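Local coordinates for protein glycerol-3-phosphate dehydrogenase [NAD(P)+] (Coxiella burnetii, PDB 3K96) that probably catalyses the NAD(P)H-dependent reduction of dihydroxyacetone phosphate to sn-glycerol 3-phosphate, the precursor for phospholipid synthesis, at residues R242-F254 with V314-T328. Residues are numbered along the deposited sequence; the frame is centred on the assembly and turned at random.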
loop_
_atom_site.group_PDB
_atom_site.type_symbol
_atom_site.label_atom_id
_atom_site.label_comp_id
_atom_site.label_asym_id
_atom_site.label_seq_id
_atom_site.Cartn_x
_atom_site.Cartn_y
_atom_site.Cartn_z
ATOM N N ARG A 242 7.588 1.726 6.315
ATOM C CA ARG A 242 8.951 1.390 6.754
ATOM C C ARG A 242 9.461 0.159 6.042
ATOM O O ARG A 242 10.639 0.045 5.745
ATOM C CB ARG A 242 9.038 1.145 8.252
ATOM C CG ARG A 242 8.856 2.379 9.090
ATOM C CD ARG A 242 9.565 2.179 10.414
ATOM N NE ARG A 242 11.010 2.008 10.193
ATOM C CZ ARG A 242 11.885 1.701 11.147
ATOM N NH1 ARG A 242 13.171 1.561 10.838
ATOM N NH2 ARG A 242 11.478 1.523 12.412
ATOM N N GLY A 243 8.567 -0.775 5.788
ATOM C CA GLY A 243 8.929 -1.974 5.084
ATOM C C GLY A 243 9.506 -1.676 3.719
ATOM O O GLY A 243 10.532 -2.223 3.348
ATOM N N LEU A 244 8.839 -0.805 2.972
ATOM C CA LEU A 244 9.290 -0.459 1.632
ATOM C C LEU A 244 10.686 0.183 1.712
ATOM O O LEU A 244 11.532 -0.045 0.844
ATOM C CB LEU A 244 8.287 0.460 0.914
ATOM C CG LEU A 244 8.461 0.487 -0.609
ATOM C CD1 LEU A 244 8.015 -0.882 -1.180
ATOM C CD2 LEU A 244 7.692 1.602 -1.301
ATOM N N THR A 245 10.942 0.972 2.757
ATOM C CA THR A 245 12.275 1.581 2.926
ATOM C C THR A 245 13.397 0.536 3.031
ATOM O O THR A 245 14.448 0.679 2.387
ATOM C CB THR A 245 12.309 2.529 4.156
ATOM O OG1 THR A 245 11.350 3.580 3.962
ATOM C CG2 THR A 245 13.700 3.135 4.355
ATOM N N GLU A 246 13.216 -0.521 3.832
ATOM C CA GLU A 246 14.300 -1.525 3.915
ATOM C C GLU A 246 14.351 -2.403 2.679
ATOM O O GLU A 246 15.429 -2.884 2.298
ATOM C CB GLU A 246 14.294 -2.341 5.225
ATOM C CG GLU A 246 13.166 -3.266 5.463
ATOM C CD GLU A 246 13.166 -3.782 6.912
ATOM O OE1 GLU A 246 13.336 -5.000 7.121
ATOM O OE2 GLU A 246 13.026 -2.951 7.846
ATOM N N MET A 247 13.198 -2.613 2.052
ATOM C CA MET A 247 13.151 -3.363 0.806
ATOM C C MET A 247 14.009 -2.552 -0.207
ATOM O O MET A 247 14.839 -3.104 -0.905
ATOM C CB MET A 247 11.707 -3.516 0.313
ATOM C CG MET A 247 11.535 -4.327 -0.976
ATOM S SD MET A 247 9.815 -4.349 -1.574
ATOM C CE MET A 247 9.045 -5.372 -0.328
ATOM N N GLY A 248 13.839 -1.233 -0.218
ATOM C CA GLY A 248 14.582 -0.364 -1.142
ATOM C C GLY A 248 16.085 -0.391 -0.903
ATOM O O GLY A 248 16.884 -0.368 -1.857
ATOM N N ARG A 249 16.475 -0.462 0.370
ATOM C CA ARG A 249 17.887 -0.514 0.739
ATOM C C ARG A 249 18.546 -1.793 0.199
ATOM O O ARG A 249 19.642 -1.765 -0.367
ATOM C CB ARG A 249 18.041 -0.426 2.262
ATOM C CG ARG A 249 19.473 -0.258 2.702
ATOM C CD ARG A 249 19.617 0.065 4.217
ATOM N NE ARG A 249 18.910 1.287 4.593
ATOM C CZ ARG A 249 17.800 1.344 5.320
ATOM N NH1 ARG A 249 17.257 2.526 5.577
ATOM N NH2 ARG A 249 17.242 0.246 5.819
ATOM N N LEU A 250 17.874 -2.913 0.390
ATOM C CA LEU A 250 18.357 -4.173 -0.097
ATOM C C LEU A 250 18.470 -4.150 -1.634
ATOM O O LEU A 250 19.493 -4.548 -2.206
ATOM C CB LEU A 250 17.415 -5.280 0.335
ATOM C CG LEU A 250 17.829 -6.694 -0.085
ATOM C CD1 LEU A 250 19.162 -7.046 0.546
ATOM C CD2 LEU A 250 16.753 -7.718 0.292
ATOM N N VAL A 251 17.419 -3.675 -2.287
ATOM C CA VAL A 251 17.394 -3.562 -3.722
ATOM C C VAL A 251 18.559 -2.671 -4.180
ATOM O O VAL A 251 19.343 -3.041 -5.082
ATOM C CB VAL A 251 16.046 -2.960 -4.191
ATOM C CG1 VAL A 251 16.108 -2.506 -5.658
ATOM C CG2 VAL A 251 14.928 -3.959 -3.959
ATOM N N SER A 252 18.713 -1.529 -3.512
ATOM C CA SER A 252 19.746 -0.572 -3.889
ATOM C C SER A 252 21.138 -1.133 -3.811
ATOM O O SER A 252 21.936 -0.930 -4.723
ATOM C CB SER A 252 19.665 0.698 -3.039
ATOM O OG SER A 252 20.567 1.659 -3.565
ATOM N N VAL A 253 21.426 -1.844 -2.727
ATOM C CA VAL A 253 22.727 -2.459 -2.509
ATOM C C VAL A 253 23.086 -3.523 -3.563
ATOM O O VAL A 253 24.279 -3.762 -3.835
ATOM C CB VAL A 253 22.807 -3.083 -1.108
ATOM C CG1 VAL A 253 24.015 -3.996 -0.996
ATOM C CG2 VAL A 253 22.824 -1.990 -0.041
ATOM N N PHE A 254 22.086 -4.188 -4.139
ATOM C CA PHE A 254 22.378 -5.166 -5.195
ATOM C C PHE A 254 22.221 -4.606 -6.626
ATOM O O PHE A 254 22.278 -5.354 -7.597
ATOM C CB PHE A 254 21.562 -6.436 -5.000
ATOM C CG PHE A 254 22.102 -7.317 -3.930
ATOM C CD1 PHE A 254 21.866 -7.032 -2.602
ATOM C CD2 PHE A 254 22.880 -8.423 -4.253
ATOM C CE1 PHE A 254 22.387 -7.825 -1.611
ATOM C CE2 PHE A 254 23.400 -9.227 -3.267
ATOM C CZ PHE A 254 23.151 -8.927 -1.934
ATOM N N VAL A 314 17.028 -13.879 4.286
ATOM C CA VAL A 314 17.288 -12.472 4.103
ATOM C C VAL A 314 18.084 -11.922 5.269
ATOM O O VAL A 314 18.995 -11.114 5.068
ATOM C CB VAL A 314 15.985 -11.671 3.874
ATOM C CG1 VAL A 314 16.247 -10.179 3.919
ATOM C CG2 VAL A 314 15.371 -12.076 2.547
ATOM N N HIS A 315 17.776 -12.376 6.475
ATOM C CA HIS A 315 18.520 -11.925 7.667
ATOM C C HIS A 315 19.998 -12.277 7.491
ATOM O O HIS A 315 20.863 -11.440 7.719
ATOM C CB HIS A 315 17.979 -12.564 8.939
ATOM C CG HIS A 315 18.672 -12.105 10.191
ATOM N ND1 HIS A 315 19.595 -12.880 10.862
ATOM C CD2 HIS A 315 18.574 -10.955 10.889
ATOM C CE1 HIS A 315 20.033 -12.223 11.923
ATOM N NE2 HIS A 315 19.430 -11.049 11.959
ATOM N N ALA A 316 20.284 -13.500 7.052
ATOM C CA ALA A 316 21.667 -13.909 6.843
ATOM C C ALA A 316 22.323 -13.049 5.768
ATOM O O ALA A 316 23.471 -12.652 5.905
ATOM C CB ALA A 316 21.758 -15.412 6.477
ATOM N N LEU A 317 21.589 -12.747 4.701
ATOM C CA LEU A 317 22.134 -11.938 3.620
ATOM C C LEU A 317 22.389 -10.508 4.101
ATOM O O LEU A 317 23.428 -9.928 3.804
ATOM C CB LEU A 317 21.192 -11.921 2.416
ATOM C CG LEU A 317 21.714 -11.184 1.198
ATOM C CD1 LEU A 317 22.841 -12.000 0.555
ATOM C CD2 LEU A 317 20.604 -10.931 0.199
ATOM N N ALA A 318 21.443 -9.944 4.836
ATOM C CA ALA A 318 21.594 -8.584 5.358
ATOM C C ALA A 318 22.829 -8.494 6.240
ATOM O O ALA A 318 23.605 -7.539 6.163
ATOM C CB ALA A 318 20.356 -8.166 6.130
ATOM N N GLN A 319 23.031 -9.490 7.084
ATOM C CA GLN A 319 24.199 -9.459 7.931
ATOM C C GLN A 319 25.498 -9.671 7.175
ATOM O O GLN A 319 26.496 -9.065 7.522
ATOM C CB GLN A 319 24.077 -10.441 9.067
ATOM C CG GLN A 319 23.120 -9.945 10.116
ATOM C CD GLN A 319 23.358 -10.612 11.442
ATOM O OE1 GLN A 319 23.721 -11.796 11.508
ATOM N NE2 GLN A 319 23.171 -9.858 12.514
ATOM N N LYS A 320 25.493 -10.503 6.132
ATOM C CA LYS A 320 26.715 -10.722 5.375
ATOM C C LYS A 320 27.202 -9.421 4.760
ATOM O O LYS A 320 28.391 -9.132 4.764
ATOM C CB LYS A 320 26.511 -11.731 4.257
ATOM C CG LYS A 320 27.814 -12.070 3.521
ATOM C CD LYS A 320 27.565 -12.884 2.244
ATOM C CE LYS A 320 26.886 -14.214 2.529
ATOM N NZ LYS A 320 26.562 -14.951 1.271
ATOM N N HIS A 321 26.272 -8.624 4.260
ATOM C CA HIS A 321 26.605 -7.380 3.594
ATOM C C HIS A 321 26.365 -6.122 4.442
ATOM O O HIS A 321 26.322 -5.011 3.916
ATOM C CB HIS A 321 25.796 -7.307 2.306
ATOM C CG HIS A 321 26.058 -8.445 1.366
ATOM N ND1 HIS A 321 27.116 -8.449 0.483
ATOM C CD2 HIS A 321 25.398 -9.609 1.166
ATOM C CE1 HIS A 321 27.097 -9.567 -0.221
ATOM N NE2 HIS A 321 26.063 -10.289 0.170
ATOM N N ALA A 322 26.223 -6.288 5.752
ATOM C CA ALA A 322 25.970 -5.142 6.652
ATOM C C ALA A 322 24.828 -4.231 6.150
ATOM O O ALA A 322 24.988 -3.021 5.999
ATOM C CB ALA A 322 27.262 -4.326 6.865
ATOM N N ILE A 323 23.670 -4.823 5.895
ATOM C CA ILE A 323 22.528 -4.070 5.435
ATOM C C ILE A 323 21.541 -3.940 6.567
ATOM O O ILE A 323 21.128 -4.928 7.150
ATOM C CB ILE A 323 21.823 -4.770 4.271
ATOM C CG1 ILE A 323 22.816 -5.047 3.141
ATOM C CG2 ILE A 323 20.685 -3.921 3.770
ATOM C CD1 ILE A 323 22.191 -5.767 1.964
ATOM N N GLU A 324 21.161 -2.711 6.867
ATOM C CA GLU A 324 20.216 -2.463 7.923
ATOM C C GLU A 324 18.782 -2.718 7.462
ATOM O O GLU A 324 18.292 -2.060 6.547
ATOM C CB GLU A 324 20.301 -1.026 8.407
ATOM C CG GLU A 324 19.375 -0.824 9.619
ATOM C CD GLU A 324 19.232 0.621 10.057
ATOM O OE1 GLU A 324 19.741 1.520 9.349
ATOM O OE2 GLU A 324 18.591 0.848 11.109
ATOM N N MET A 325 18.112 -3.657 8.121
ATOM C CA MET A 325 16.735 -4.003 7.798
ATOM C C MET A 325 16.053 -4.276 9.120
ATOM O O MET A 325 15.983 -5.422 9.552
ATOM C CB MET A 325 16.699 -5.257 6.900
ATOM C CG MET A 325 17.553 -5.128 5.659
ATOM S SD MET A 325 17.253 -6.488 4.509
ATOM C CE MET A 325 15.538 -6.129 4.073
ATOM N N PRO A 326 15.561 -3.207 9.775
ATOM C CA PRO A 326 14.961 -3.286 11.114
ATOM C C PRO A 326 13.755 -4.186 11.254
ATOM O O PRO A 326 13.679 -4.915 12.244
ATOM C CB PRO A 326 14.587 -1.824 11.458
ATOM C CG PRO A 326 15.170 -0.961 10.369
ATOM C CD PRO A 326 15.685 -1.828 9.265
ATOM N N LEU A 327 12.800 -4.132 10.325
ATOM C CA LEU A 327 11.640 -5.014 10.438
ATOM C C LEU A 327 12.050 -6.478 10.330
ATOM O O LEU A 327 11.613 -7.307 11.134
ATOM C CB LEU A 327 10.509 -4.695 9.453
ATOM C CG LEU A 327 9.610 -3.515 9.858
ATOM C CD1 LEU A 327 10.384 -2.203 9.891
ATOM C CD2 LEU A 327 8.388 -3.405 8.944
ATOM N N THR A 328 12.894 -6.786 9.353
ATOM C CA THR A 328 13.349 -8.165 9.134
ATOM C C THR A 328 14.092 -8.684 10.352
ATOM O O THR A 328 13.911 -9.818 10.750
ATOM C CB THR A 328 14.277 -8.237 7.918
ATOM O OG1 THR A 328 13.555 -7.785 6.762
ATOM C CG2 THR A 328 14.803 -9.651 7.729
#
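A carboxylate set against the first turn of a helix organises this contact in the helical C-terminal part of the dehydrogenase, where E246 of helix 233-253 meets the N-terminus of helix 326-336. Each oxygen takes a backbone N-H through its syn lone pair in a fairly straight bond: L327 N lies 2.8 Å from E246 OE2 and T328 N lies 2.9 Å from E246 OE1. OE1 also accepts from T328 OG1, which meets it nearly along the C-O axis, so three bonds fix the carboxylate's rotation. Its reach follows from the torsions: CG sits between the backbone N and the carbonyl carbon (chi1 67°), and the chain then runs extended. One turn on, R249 NH2 donates to E324 O over 2.6 Å, tilted from the carbonyl plane; E324 OE1 lies over a guanidinium face, 4.5 Å from R249 NH2, close enough for charge attraction only. R242 brings NH1 within 3.3 Å of P326 CG, while L327 CD1 sits over one face of its guanidinium, displaced toward the rim.

Beyond these polar groups the contact turns apolar. I323 CD1 packs 3.6 Å from L250 CD1, approaches V253 tip to tip and lies at the edge of the F254 ring. That ring directs its own edge at the face of H321 (planes at 76°), which belongs to the Schellman motif ending helix 307-320, with A322 at C-prime and I323 N bonded to A318 O; helix 206-228 supplies I207 and L211 against F254. The buried E246 carboxylate is thus paired with N-H groups at a helix start, whose dipole would be expected to favour its ionised form.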